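MccF (Escherichia coli, PDB 4IIY) is the microcin C7 self-immunity protein, which probably acts as a hydrolase of the LD-carboxypeptidase (S66) family and here binds glutamyl sulfamoyl inosine. Local coordinates at residues 43-48 against 74-80; 94-98 against 124-129; 101-106 against 128-134; 152-157 against 256-260. The protein carries 1 engineered substitution. One frame throughout, in Å; residues are numbered along the deposited sequence.

Contact 1. Residues 43-48 against 74-80; sequences GDTIGF and GFKLVSG. With EDO (1,2-ethanediol), chain P.
Phe48 lays its ring along the neighbouring strand, one face under Ser79 CA, a CH-pi contact 3.9 Å from the centroid, while Leu77 CB meets the same ring at its edge. CG set between the backbone N and the carbonyl carbon (chi1 57°) brings the ring over Val78 O and Ser79 CA of that strand; Phe63 meets it with its plane steeply turned. At the other end the roles are exchanged: Ile46 CD1 sits over a face of the Phe75 ring, 3.7 Å from Phe75 CG, and Asp44 O lies in the ring plane at the edge. On the face bearing Thr45 and Val78, Thr45 CG2 touches Val78 CG2 at 3.6 Å, and Lys76 bends at its last torsion (chi4 56°) to bring NZ within 2.9 Å of Gly43 O, on a lone pair in the carbonyl plane. Between these side chains the backbone bonds run as a parallel ladder, from Lys76 N to Asp44 O through Ile46 N to Lys76 O, 2.8 Å, up to Phe48 N and Val78 O. Strand 76-79, outermost in its sheet within the chain, follows 45-49 through helices 55-58 and 60-72: a beta-alpha-beta unit of the LD-carboxypeptidase N-terminal domain.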
loop_
_atom_site.group_PDB
_atom_site.type_symbol
_atom_site.label_atom_id
_atom_site.label_comp_id
_atom_site.label_asym_id
_atom_site.label_seq_id
_atom_site.Cartn_x
_atom_site.Cartn_y
_atom_site.Cartn_z
ATOM N N GLY B 43 32.165 21.893 3.509
ATOM C CA GLY B 43 32.693 22.313 2.221
ATOM C C GLY B 43 32.476 21.305 1.107
ATOM O O GLY B 43 32.762 21.582 -0.055
ATOM N N ASP B 44 31.968 20.126 1.455
ATOM C CA ASP B 44 31.707 19.102 0.449
ATOM C C ASP B 44 30.599 19.496 -0.533
ATOM O O ASP B 44 29.843 20.448 -0.315
ATOM C CB ASP B 44 31.349 17.761 1.103
ATOM C CG ASP B 44 32.569 16.976 1.576
ATOM O OD1 ASP B 44 33.720 17.374 1.281
ATOM O OD2 ASP B 44 32.370 15.938 2.240
ATOM N N THR B 45 30.510 18.715 -1.601
ATOM C CA THR B 45 29.485 18.865 -2.621
ATOM C C THR B 45 28.352 17.858 -2.421
ATOM O O THR B 45 28.582 16.645 -2.303
ATOM C CB THR B 45 30.096 18.674 -4.024
ATOM O OG1 THR B 45 31.106 19.671 -4.236
ATOM C CG2 THR B 45 29.040 18.792 -5.108
ATOM N N ILE B 46 27.133 18.384 -2.371
ATOM C CA ILE B 46 25.920 17.588 -2.250
ATOM C C ILE B 46 25.162 17.706 -3.562
ATOM O O ILE B 46 24.919 18.820 -4.029
ATOM C CB ILE B 46 25.031 18.131 -1.109
ATOM C CG1 ILE B 46 25.759 18.038 0.243
ATOM C CG2 ILE B 46 23.695 17.391 -1.077
ATOM C CD1 ILE B 46 25.044 18.733 1.400
ATOM N N GLY B 47 24.801 16.578 -4.169
ATOM C CA GLY B 47 23.948 16.599 -5.347
ATOM C C GLY B 47 22.535 16.226 -4.960
ATOM O O GLY B 47 22.357 15.400 -4.070
ATOM N N PHE B 48 21.536 16.824 -5.600
ATOM C CA PHE B 48 20.158 16.495 -5.258
ATOM C C PHE B 48 19.341 16.027 -6.455
ATOM O O PHE B 48 19.585 16.442 -7.600
ATOM C CB PHE B 48 19.476 17.627 -4.474
ATOM C CG PHE B 48 19.465 18.974 -5.160
ATOM C CD1 PHE B 48 18.530 19.260 -6.137
ATOM C CD2 PHE B 48 20.359 19.972 -4.784
ATOM C CE1 PHE B 48 18.476 20.518 -6.731
ATOM C CE2 PHE B 48 20.316 21.232 -5.383
ATOM C CZ PHE B 48 19.380 21.500 -6.362
ATOM N N GLY B 74 28.171 26.215 3.974
ATOM C CA GLY B 74 29.418 25.994 3.264
ATOM C C GLY B 74 29.405 24.893 2.219
ATOM O O GLY B 74 30.435 24.628 1.588
ATOM N N PHE B 75 28.256 24.252 2.013
ATOM C CA PHE B 75 28.169 23.183 1.030
ATOM C C PHE B 75 28.037 23.729 -0.375
ATOM O O PHE B 75 27.413 24.764 -0.595
ATOM C CB PHE B 75 27.012 22.229 1.345
ATOM C CG PHE B 75 27.226 21.433 2.593
ATOM C CD1 PHE B 75 28.158 20.411 2.617
ATOM C CD2 PHE B 75 26.521 21.720 3.756
ATOM C CE1 PHE B 75 28.384 19.687 3.777
ATOM C CE2 PHE B 75 26.734 20.993 4.912
ATOM C CZ PHE B 75 27.663 19.971 4.921
ATOM N N LYS B 76 28.640 23.020 -1.322
ATOM C CA LYS B 76 28.420 23.283 -2.732
ATOM C C LYS B 76 27.320 22.338 -3.194
ATOM O O LYS B 76 27.293 21.176 -2.798
ATOM C CB LYS B 76 29.712 23.042 -3.515
ATOM C CG LYS B 76 30.863 23.914 -3.025
ATOM C CD LYS B 76 32.211 23.446 -3.535
ATOM C CE LYS B 76 33.339 24.226 -2.870
ATOM N NZ LYS B 76 33.288 24.150 -1.377
ATOM N N LEU B 77 26.402 22.840 -4.010
ATOM C CA LEU B 77 25.281 22.026 -4.466
ATOM C C LEU B 77 25.313 21.774 -5.968
ATOM O O LEU B 77 25.598 22.677 -6.763
ATOM C CB LEU B 77 23.958 22.688 -4.093
ATOM C CG LEU B 77 23.766 23.041 -2.623
ATOM C CD1 LEU B 77 22.389 23.640 -2.403
ATOM C CD2 LEU B 77 23.965 21.826 -1.737
ATOM N N VAL B 78 25.026 20.533 -6.348
ATOM C CA VAL B 78 24.832 20.160 -7.741
ATOM C C VAL B 78 23.362 19.796 -7.938
ATOM O O VAL B 78 22.825 18.903 -7.274
ATOM C CB VAL B 78 25.724 18.971 -8.151
ATOM C CG1 VAL B 78 25.357 18.465 -9.545
ATOM C CG2 VAL B 78 27.198 19.361 -8.092
ATOM N N SER B 79 22.710 20.502 -8.849
ATOM C CA SER B 79 21.302 20.277 -9.133
ATOM C C SER B 79 21.112 19.125 -10.114
ATOM O O SER B 79 21.680 19.130 -11.201
ATOM C CB SER B 79 20.704 21.556 -9.715
ATOM O OG SER B 79 19.326 21.409 -9.986
ATOM N N GLY B 80 20.300 18.143 -9.739
ATOM C CA GLY B 80 19.984 17.054 -10.647
ATOM C C GLY B 80 19.303 17.566 -11.905
ATOM O O GLY B 80 18.679 18.625 -11.900
HETATM C C1 EDO P . 36.694 13.702 2.482
HETATM O O1 EDO P . 36.653 12.329 2.894
HETATM C C2 EDO P . 35.450 14.442 2.965
HETATM O O2 EDO P . 34.283 13.993 2.259
#

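Contact 2. Residues 94-98 against 124-129; sequences IKERA and SLLPFL
Ile94 and Ala98, one helical turn apart, press on the irregular turn 124-129 through apolar atoms, with no hydrogen bond between the segments. Ile94 divides its branches: CG1 rests on Ser124 CB at 3.6 Å, whereas CG2 reaches both Ser124 O, at 3.3 Å, and Phe128 CE2. Ala98 CB packs closely on Phe128 CB, 3.5 Å away, and Leu125 CG lies 3.7 Å from Ala98 N. Leu125 CD1 lies over one face of the Arg97 guanidinium, 3.4 Å from Arg97 NH1, the two side chains crossing at about a right angle. A bend at chi3 (-77°) turns the Arg97 head toward the residues before the helix, where NE bonds to Gly92 O, while NH1 bonds to Ser51 O and Asn121 O of other loops. Arg97 NH2 forms a salt bridge with Glu280 of the second subunit, whose carboxylate also bonds to Ser124 OG; that shared acid ties both segments to the dimer interface. Lys95, whose CE grazes Phe128 CE1, pairs with Asp324 of the second subunit. The contact thus sets the first turn of helix 94-105 against the loop that follows strand 110-115 and leads into helix 131-136, with Leu129 continuing inward onto Ile154 of helix 148-158.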
loop_
_atom_site.group_PDB
_atom_site.type_symbol
_atom_site.label_atom_id
_atom_site.label_comp_id
_atom_site.label_asym_id
_atom_site.label_seq_id
_atom_site.Cartn_x
_atom_site.Cartn_y
_atom_site.Cartn_z
ATOM N N ILE B 94 9.883 7.386 -15.789
ATOM C CA ILE B 94 10.656 6.437 -14.996
ATOM C C ILE B 94 12.140 6.457 -15.386
ATOM O O ILE B 94 13.027 6.598 -14.534
ATOM C CB ILE B 94 10.064 5.017 -15.129
ATOM C CG1 ILE B 94 8.652 4.994 -14.547
ATOM C CG2 ILE B 94 10.966 3.997 -14.438
ATOM C CD1 ILE B 94 7.904 3.701 -14.815
ATOM N N LYS B 95 12.407 6.340 -16.682
ATOM C CA LYS B 95 13.791 6.324 -17.145
ATOM C C LYS B 95 14.532 7.645 -16.944
ATOM O O LYS B 95 15.715 7.642 -16.593
ATOM C CB LYS B 95 13.861 5.866 -18.599
ATOM C CG LYS B 95 13.558 4.390 -18.720
ATOM C CD LYS B 95 13.521 3.935 -20.157
ATOM C CE LYS B 95 13.277 2.440 -20.226
ATOM N NZ LYS B 95 13.116 1.971 -21.625
ATOM N N GLU B 96 13.837 8.762 -17.134
ATOM C CA GLU B 96 14.444 10.070 -16.879
ATOM C C GLU B 96 14.884 10.185 -15.419
ATOM O O GLU B 96 15.971 10.689 -15.113
ATOM C CB GLU B 96 13.473 11.206 -17.216
ATOM C CG GLU B 96 13.321 11.492 -18.706
ATOM C CD GLU B 96 12.327 12.614 -18.990
ATOM O OE1 GLU B 96 11.254 12.675 -18.353
ATOM O OE2 GLU B 96 12.621 13.464 -19.858
ATOM N N ARG B 97 14.033 9.721 -14.506
ATOM C CA ARG B 97 14.338 9.815 -13.084
ATOM C C ARG B 97 15.503 8.906 -12.702
ATOM O O ARG B 97 16.371 9.286 -11.907
ATOM C CB ARG B 97 13.087 9.547 -12.248
ATOM C CG ARG B 97 12.090 10.705 -12.303
ATOM C CD ARG B 97 10.820 10.389 -11.539
ATOM N NE ARG B 97 9.943 9.497 -12.291
ATOM C CZ ARG B 97 9.251 8.489 -11.767
ATOM N NH1 ARG B 97 9.338 8.199 -10.470
ATOM N NH2 ARG B 97 8.470 7.763 -12.553
ATOM N N ALA B 98 15.550 7.709 -13.277
ATOM C CA ALA B 98 16.687 6.829 -13.016
ATOM C C ALA B 98 17.983 7.453 -13.530
ATOM O O ALA B 98 19.009 7.406 -12.860
ATOM C CB ALA B 98 16.463 5.460 -13.635
ATOM N N SER B 124 9.604 2.798 -8.974
ATOM C CA SER B 124 9.689 2.563 -10.417
ATOM C C SER B 124 11.123 2.540 -10.933
ATOM O O SER B 124 11.408 1.906 -11.952
ATOM C CB SER B 124 8.941 3.638 -11.194
ATOM O OG SER B 124 7.548 3.573 -10.987
ATOM N N LEU B 125 12.010 3.276 -10.270
ATOM C CA LEU B 125 13.373 3.465 -10.760
ATOM C C LEU B 125 14.254 2.247 -10.579
ATOM O O LEU B 125 15.296 2.147 -11.230
ATOM C CB LEU B 125 14.055 4.625 -10.031
ATOM C CG LEU B 125 13.759 6.064 -10.442
ATOM C CD1 LEU B 125 12.276 6.398 -10.339
ATOM C CD2 LEU B 125 14.600 7.012 -9.606
ATOM N N LEU B 126 13.873 1.344 -9.679
ATOM C CA LEU B 126 14.796 0.313 -9.213
ATOM C C LEU B 126 15.416 -0.598 -10.282
ATOM O O LEU B 126 16.589 -0.922 -10.176
ATOM C CB LEU B 126 14.180 -0.479 -8.051
ATOM C CG LEU B 126 14.025 0.350 -6.765
ATOM C CD1 LEU B 126 13.167 -0.396 -5.745
ATOM C CD2 LEU B 126 15.378 0.711 -6.170
ATOM N N PRO B 127 14.655 -0.995 -11.310
ATOM C CA PRO B 127 15.295 -1.827 -12.341
ATOM C C PRO B 127 16.366 -1.096 -13.156
ATOM O O PRO B 127 17.118 -1.758 -13.879
ATOM C CB PRO B 127 14.126 -2.217 -13.251
ATOM C CG PRO B 127 12.896 -2.050 -12.402
ATOM C CD PRO B 127 13.209 -0.857 -11.532
ATOM N N PHE B 128 16.448 0.224 -13.034
ATOM C CA PHE B 128 17.228 1.055 -13.953
ATOM C C PHE B 128 18.410 1.763 -13.296
ATOM O O PHE B 128 19.160 2.487 -13.965
ATOM C CB PHE B 128 16.307 2.084 -14.621
ATOM C CG PHE B 128 15.124 1.466 -15.300
ATOM C CD1 PHE B 128 15.287 0.770 -16.490
ATOM C CD2 PHE B 128 13.854 1.536 -14.733
ATOM C CE1 PHE B 128 14.201 0.170 -17.122
ATOM C CE2 PHE B 128 12.766 0.949 -15.353
ATOM C CZ PHE B 128 12.937 0.266 -16.553
ATOM N N LEU B 129 18.591 1.569 -11.993
ATOM C CA LEU B 129 19.724 2.193 -11.309
ATOM C C LEU B 129 21.011 1.460 -11.635
ATOM O O LEU B 129 21.014 0.243 -11.838
ATOM C CB LEU B 129 19.531 2.227 -9.793
ATOM C CG LEU B 129 18.320 2.995 -9.280
ATOM C CD1 LEU B 129 18.387 3.064 -7.759
ATOM C CD2 LEU B 129 18.285 4.393 -9.882
#

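Contact 3. Residues 101-106 against 128-134; sequences FNELVY and FLDYDAI
Helix 94-105, near its C-terminal end, faces the start of helix 131-136, with CA atoms 6.1 Å apart at Asn102 and Asp130 and 6.3 Å at Val105 and Ile134. The motif is a helix N-cap braced from a second helix: Asp130 OD1 accepts from Ala133 N at 3.1 Å, met from above the carboxylate plane. Asn102 clips the backbone at and just before this cap with both ends of its amide. Its OD1 receives Asp130 N at 2.9 Å, the donor standing above the carbonyl plane, while ND2 gives a bond to Phe128 O that lies in the amide plane. The Asn102 amide and Asp130 carboxylate are nearly perpendicular, 85° apart. Inward, Phe101 CD1 meets Leu129 CD2, and Ile134 CD1 comes to the edge of the Phe101 ring. Val105 spreads its methyls over the first turn, CG1 on Ala133 and CG2 on Ile134 CG1. Strand 110-115 packs against the same inner side through Ile113, which touches Phe101 and Val105. Towards the surface, Ala133 CB meets the edge of the Tyr106 ring at CE1, 3.6 Å away. The capping carboxylate is held at both oxygens, for Tyr106 OH donates to the anti lone pair of Asp130 OD2 at 2.6 Å.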
loop_
_atom_site.group_PDB
_atom_site.type_symbol
_atom_site.label_atom_id
_atom_site.label_comp_id
_atom_site.label_asym_id
_atom_site.label_seq_id
_atom_site.Cartn_x
_atom_site.Cartn_y
_atom_site.Cartn_z
ATOM N N PHE B 101 19.369 10.221 -11.227
ATOM C CA PHE B 101 20.065 9.664 -10.074
ATOM C C PHE B 101 21.431 9.100 -10.477
ATOM O O PHE B 101 22.449 9.374 -9.837
ATOM C CB PHE B 101 19.208 8.575 -9.410
ATOM C CG PHE B 101 19.796 8.026 -8.141
ATOM C CD1 PHE B 101 20.718 6.987 -8.170
ATOM C CD2 PHE B 101 19.423 8.547 -6.906
ATOM C CE1 PHE B 101 21.265 6.482 -6.987
ATOM C CE2 PHE B 101 19.959 8.050 -5.725
ATOM C CZ PHE B 101 20.876 7.015 -5.768
ATOM N N ASN B 102 21.451 8.310 -11.549
ATOM C CA ASN B 102 22.699 7.695 -11.988
ATOM C C ASN B 102 23.767 8.744 -12.296
ATOM O O ASN B 102 24.947 8.551 -11.992
ATOM C CB ASN B 102 22.473 6.792 -13.206
ATOM C CG ASN B 102 21.733 5.505 -12.863
ATOM O OD1 ASN B 102 21.755 5.044 -11.730
ATOM N ND2 ASN B 102 21.077 4.921 -13.856
ATOM N N GLU B 103 23.349 9.858 -12.884
ATOM C CA GLU B 103 24.291 10.916 -13.246
ATOM C C GLU B 103 24.985 11.514 -12.025
ATOM O O GLU B 103 26.142 11.925 -12.097
ATOM C CB GLU B 103 23.598 11.995 -14.073
ATOM C CG GLU B 103 23.317 11.547 -15.495
ATOM C CD GLU B 103 22.624 12.615 -16.317
ATOM O OE1 GLU B 103 22.324 13.690 -15.760
ATOM O OE2 GLU B 103 22.377 12.378 -17.516
ATOM N N LEU B 104 24.301 11.539 -10.889
ATOM C CA LEU B 104 24.931 11.994 -9.660
ATOM C C LEU B 104 25.939 10.964 -9.156
ATOM O O LEU B 104 27.010 11.332 -8.670
ATOM C CB LEU B 104 23.885 12.322 -8.591
ATOM C CG LEU B 104 22.874 13.407 -8.970
ATOM C CD1 LEU B 104 21.858 13.586 -7.849
ATOM C CD2 LEU B 104 23.552 14.732 -9.294
ATOM N N VAL B 105 25.605 9.681 -9.277
ATOM C CA VAL B 105 26.539 8.626 -8.894
ATOM C C VAL B 105 27.835 8.712 -9.711
ATOM O O VAL B 105 28.919 8.431 -9.194
ATOM C CB VAL B 105 25.899 7.223 -9.042
ATOM C CG1 VAL B 105 26.925 6.127 -8.761
ATOM C CG2 VAL B 105 24.678 7.094 -8.122
ATOM N N TYR B 106 27.716 9.118 -10.975
ATOM C CA TYR B 106 28.868 9.165 -11.881
ATOM C C TYR B 106 29.782 10.360 -11.626
ATOM O O TYR B 106 30.889 10.423 -12.162
ATOM C CB TYR B 106 28.405 9.235 -13.339
ATOM C CG TYR B 106 27.550 8.085 -13.813
ATOM C CD1 TYR B 106 27.663 6.821 -13.251
ATOM C CD2 TYR B 106 26.629 8.269 -14.835
ATOM C CE1 TYR B 106 26.868 5.769 -13.697
ATOM C CE2 TYR B 106 25.834 7.234 -15.280
ATOM C CZ TYR B 106 25.960 5.985 -14.711
ATOM O OH TYR B 106 25.179 4.943 -15.150
ATOM N N PHE B 128 16.448 0.224 -13.034
ATOM C CA PHE B 128 17.228 1.055 -13.953
ATOM C C PHE B 128 18.410 1.763 -13.296
ATOM O O PHE B 128 19.160 2.487 -13.965
ATOM C CB PHE B 128 16.307 2.084 -14.621
ATOM C CG PHE B 128 15.124 1.466 -15.300
ATOM C CD1 PHE B 128 15.287 0.770 -16.490
ATOM C CD2 PHE B 128 13.854 1.536 -14.733
ATOM C CE1 PHE B 128 14.201 0.170 -17.122
ATOM C CE2 PHE B 128 12.766 0.949 -15.353
ATOM C CZ PHE B 128 12.937 0.266 -16.553
ATOM N N LEU B 129 18.591 1.569 -11.993
ATOM C CA LEU B 129 19.724 2.193 -11.309
ATOM C C LEU B 129 21.011 1.460 -11.635
ATOM O O LEU B 129 21.014 0.243 -11.838
ATOM C CB LEU B 129 19.531 2.227 -9.793
ATOM C CG LEU B 129 18.320 2.995 -9.280
ATOM C CD1 LEU B 129 18.387 3.064 -7.759
ATOM C CD2 LEU B 129 18.285 4.393 -9.882
ATOM N N ASP B 130 22.113 2.199 -11.656
ATOM C CA ASP B 130 23.400 1.605 -11.999
ATOM C C ASP B 130 24.071 1.089 -10.733
ATOM O O ASP B 130 24.909 1.768 -10.134
ATOM C CB ASP B 130 24.278 2.635 -12.713
ATOM C CG ASP B 130 25.485 2.009 -13.388
ATOM O OD1 ASP B 130 25.900 0.907 -12.974
ATOM O OD2 ASP B 130 26.020 2.644 -14.328
ATOM N N TYR B 131 23.681 -0.115 -10.319
ATOM C CA TYR B 131 24.173 -0.680 -9.064
ATOM C C TYR B 131 25.682 -0.891 -9.087
ATOM O O TYR B 131 26.349 -0.683 -8.083
ATOM C CB TYR B 131 23.421 -1.969 -8.701
ATOM C CG TYR B 131 21.962 -1.669 -8.491
ATOM C CD1 TYR B 131 21.547 -0.956 -7.380
ATOM C CD2 TYR B 131 21.012 -2.031 -9.425
ATOM C CE1 TYR B 131 20.220 -0.633 -7.186
ATOM C CE2 TYR B 131 19.674 -1.708 -9.245
ATOM C CZ TYR B 131 19.283 -1.006 -8.123
ATOM O OH TYR B 131 17.960 -0.666 -7.924
ATOM N N ASP B 132 26.220 -1.291 -10.236
ATOM C CA ASP B 132 27.663 -1.477 -10.337
ATOM C C ASP B 132 28.398 -0.165 -10.082
ATOM O O ASP B 132 29.432 -0.147 -9.417
ATOM C CB ASP B 132 28.046 -2.042 -11.706
ATOM C CG ASP B 132 27.651 -3.495 -11.872
ATOM O OD1 ASP B 132 27.473 -4.188 -10.849
ATOM O OD2 ASP B 132 27.535 -3.945 -13.033
ATOM N N ALA B 133 27.863 0.939 -10.594
ATOM C CA ALA B 133 28.493 2.242 -10.395
ATOM C C ALA B 133 28.381 2.681 -8.935
ATOM O O ALA B 133 29.290 3.316 -8.403
ATOM C CB ALA B 133 27.889 3.284 -11.320
ATOM N N ILE B 134 27.270 2.340 -8.286
ATOM C CA ILE B 134 27.090 2.644 -6.868
ATOM C C ILE B 134 28.132 1.903 -6.040
ATOM O O ILE B 134 28.721 2.461 -5.112
ATOM C CB ILE B 134 25.671 2.281 -6.400
ATOM C CG1 ILE B 134 24.662 3.213 -7.072
ATOM C CG2 ILE B 134 25.557 2.374 -4.882
ATOM C CD1 ILE B 134 23.213 2.803 -6.886
#

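Contact 4. Residues 152-157 against 256-260; sequences AGIYAK and EWMPE
Glu256 and Lys157 open a junction between helix 148-158 of the LD-carboxypeptidase N-terminal domain and a loop of the C-terminal domain, before strand 266-270. Glu256 OE1 forms a salt bridge with Lys157 NZ, although the modelled separation is improbably short and its exact length doubtful; OE2 turns to a second cation, Arg290 of the second subunit. Backbone O of Glu256 also lies near the methyl of Ala156. Trp257 follows, its indole presenting one face to Lys157: CE of the lysine stands 3.8 Å from the centroid of the five-membered ring, a CH-pi contact, and NZ makes an off-centre cation-pi contact with the six-membered ring, subject to the same doubt about its position. The lysine bends at chi2 (-70°), which carries its tail across the indole to Glu256. The indole edge faces Gly153, Trp257 CD1 lying 3.8 Å from Gly153 O. Trp257 O takes a CA-H...O contact from Gly153 CA at 3.4 Å and touches Ala156 CB at the same distance. Beyond Met258, which turns away from the helix, Pro259 fits against three of its residues. Its CD meets Ala152 CB and its CG approaches Ala156 CB at 4.3 Å. The Tyr155 ring, whose hydroxyl bonds to Arg240, receives the proline at its edge, with Pro259 CG 3.9 Å from Tyr155 CD2.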
loop_
_atom_site.group_PDB
_atom_site.type_symbol
_atom_site.label_atom_id
_atom_site.label_comp_id
_atom_site.label_asym_id
_atom_site.label_seq_id
_atom_site.Cartn_x
_atom_site.Cartn_y
_atom_site.Cartn_z
ATOM N N ALA B 152 16.259 1.362 0.637
ATOM C CA ALA B 152 16.178 -0.068 0.905
ATOM C C ALA B 152 16.635 -0.888 -0.305
ATOM O O ALA B 152 17.350 -1.884 -0.157
ATOM C CB ALA B 152 14.763 -0.448 1.314
ATOM N N GLY B 153 16.211 -0.490 -1.498
ATOM C CA GLY B 153 16.574 -1.215 -2.699
ATOM C C GLY B 153 18.068 -1.204 -2.975
ATOM O O GLY B 153 18.654 -2.216 -3.368
ATOM N N ILE B 154 18.705 -0.058 -2.769
ATOM C CA ILE B 154 20.148 0.052 -2.946
ATOM C C ILE B 154 20.875 -0.818 -1.924
ATOM O O ILE B 154 21.829 -1.523 -2.262
ATOM C CB ILE B 154 20.608 1.525 -2.890
ATOM C CG1 ILE B 154 20.147 2.253 -4.154
ATOM C CG2 ILE B 154 22.114 1.617 -2.720
ATOM C CD1 ILE B 154 20.310 3.762 -4.109
ATOM N N TYR B 155 20.424 -0.798 -0.679
ATOM C CA TYR B 155 21.014 -1.670 0.334
ATOM C C TYR B 155 20.881 -3.146 -0.059
ATOM O O TYR B 155 21.841 -3.923 0.027
ATOM C CB TYR B 155 20.370 -1.411 1.704
ATOM C CG TYR B 155 20.835 -2.365 2.778
ATOM C CD1 TYR B 155 22.102 -2.262 3.329
ATOM C CD2 TYR B 155 20.009 -3.392 3.226
ATOM C CE1 TYR B 155 22.527 -3.150 4.308
ATOM C CE2 TYR B 155 20.424 -4.278 4.205
ATOM C CZ TYR B 155 21.684 -4.150 4.743
ATOM O OH TYR B 155 22.087 -5.045 5.715
ATOM N N ALA B 156 19.690 -3.539 -0.492
ATOM C CA ALA B 156 19.439 -4.927 -0.881
ATOM C C ALA B 156 20.372 -5.380 -2.003
ATOM O O ALA B 156 20.874 -6.510 -1.982
ATOM C CB ALA B 156 17.973 -5.122 -1.284
ATOM N N LYS B 157 20.613 -4.505 -2.976
ATOM C CA LYS B 157 21.424 -4.859 -4.139
ATOM C C LYS B 157 22.928 -4.753 -3.923
ATOM O O LYS B 157 23.694 -5.464 -4.585
ATOM C CB LYS B 157 21.039 -3.985 -5.329
ATOM C CG LYS B 157 19.731 -4.372 -5.985
ATOM C CD LYS B 157 19.871 -5.710 -6.714
ATOM C CE LYS B 157 18.590 -6.117 -7.417
ATOM N NZ LYS B 157 18.752 -7.436 -8.098
ATOM N N GLU B 256 13.277 -8.643 -5.111
ATOM C CA GLU B 256 14.703 -8.718 -4.823
ATOM C C GLU B 256 15.234 -7.412 -4.235
ATOM O O GLU B 256 16.353 -7.371 -3.720
ATOM C CB GLU B 256 15.482 -9.097 -6.092
ATOM C CG GLU B 256 15.478 -8.032 -7.182
ATOM C CD GLU B 256 15.770 -8.604 -8.567
ATOM O OE1 GLU B 256 16.894 -8.409 -9.071
ATOM O OE2 GLU B 256 14.873 -9.248 -9.148
ATOM N N TRP B 257 14.428 -6.352 -4.287
ATOM C CA TRP B 257 14.830 -5.054 -3.733
ATOM C C TRP B 257 14.400 -4.842 -2.280
ATOM O O TRP B 257 14.788 -3.856 -1.659
ATOM C CB TRP B 257 14.336 -3.896 -4.615
ATOM C CG TRP B 257 15.073 -3.819 -5.910
ATOM C CD1 TRP B 257 16.255 -3.177 -6.143
ATOM C CD2 TRP B 257 14.679 -4.398 -7.162
ATOM N NE1 TRP B 257 16.623 -3.325 -7.458
ATOM C CE2 TRP B 257 15.676 -4.075 -8.106
ATOM C CE3 TRP B 257 13.582 -5.162 -7.572
ATOM C CZ2 TRP B 257 15.607 -4.487 -9.440
ATOM C CZ3 TRP B 257 13.516 -5.576 -8.890
ATOM C CH2 TRP B 257 14.523 -5.239 -9.811
ATOM N N MET B 258 13.600 -5.753 -1.735
ATOM C CA MET B 258 13.248 -5.681 -0.323
ATOM C C MET B 258 14.289 -6.439 0.499
ATOM O O MET B 258 14.420 -7.657 0.359
ATOM C CB MET B 258 11.857 -6.266 -0.072
ATOM C CG MET B 258 11.493 -6.307 1.400
ATOM S SD MET B 258 11.315 -4.654 2.116
ATOM C CE MET B 258 11.472 -5.074 3.862
ATOM N N PRO B 259 15.036 -5.731 1.357
ATOM C CA PRO B 259 16.016 -6.448 2.185
ATOM C C PRO B 259 15.339 -7.507 3.046
ATOM O O PRO B 259 14.292 -7.257 3.632
ATOM C CB PRO B 259 16.607 -5.357 3.085
ATOM C CG PRO B 259 16.215 -4.057 2.469
ATOM C CD PRO B 259 14.980 -4.290 1.661
ATOM N N GLU B 260 15.941 -8.688 3.120
ATOM C CA GLU B 260 15.428 -9.750 3.975
ATOM C C GLU B 260 15.541 -9.325 5.437
ATOM O O GLU B 260 16.611 -8.904 5.880
ATOM C CB GLU B 260 16.207 -11.054 3.768
ATOM C CG GLU B 260 15.694 -12.203 4.633
ATOM C CD GLU B 260 16.615 -13.411 4.651
ATOM O OE1 GLU B 260 17.835 -13.242 4.449
ATOM O OE2 GLU B 260 16.114 -14.532 4.878
#

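In the fold
Contact 2 is the most buried; contacts 1, 3 and 4 are partly buried. Contacts 2 and 3 share helix 94-105 as well as Phe128 and Leu129, their centres about 10 Å apart, yet differ in chemistry: the former is apolar within the chain and polar towards the second subunit, the latter adds side-chain hydrogen bonds to its apolar packing. Contact 1 relies on the backbone ladder of a sheet edge and reaches contact 3 through Leu104, which packs on Gly47, Phe48 and Val78. Of the four, contact 4 alone joins the N- and C-terminal family regions; Ile154 meets Phe101 and Leu129, and Trp257 packs on Pro127. Contacts 2 and 4 both touch the second subunit, contact 3 only through the shared Phe128.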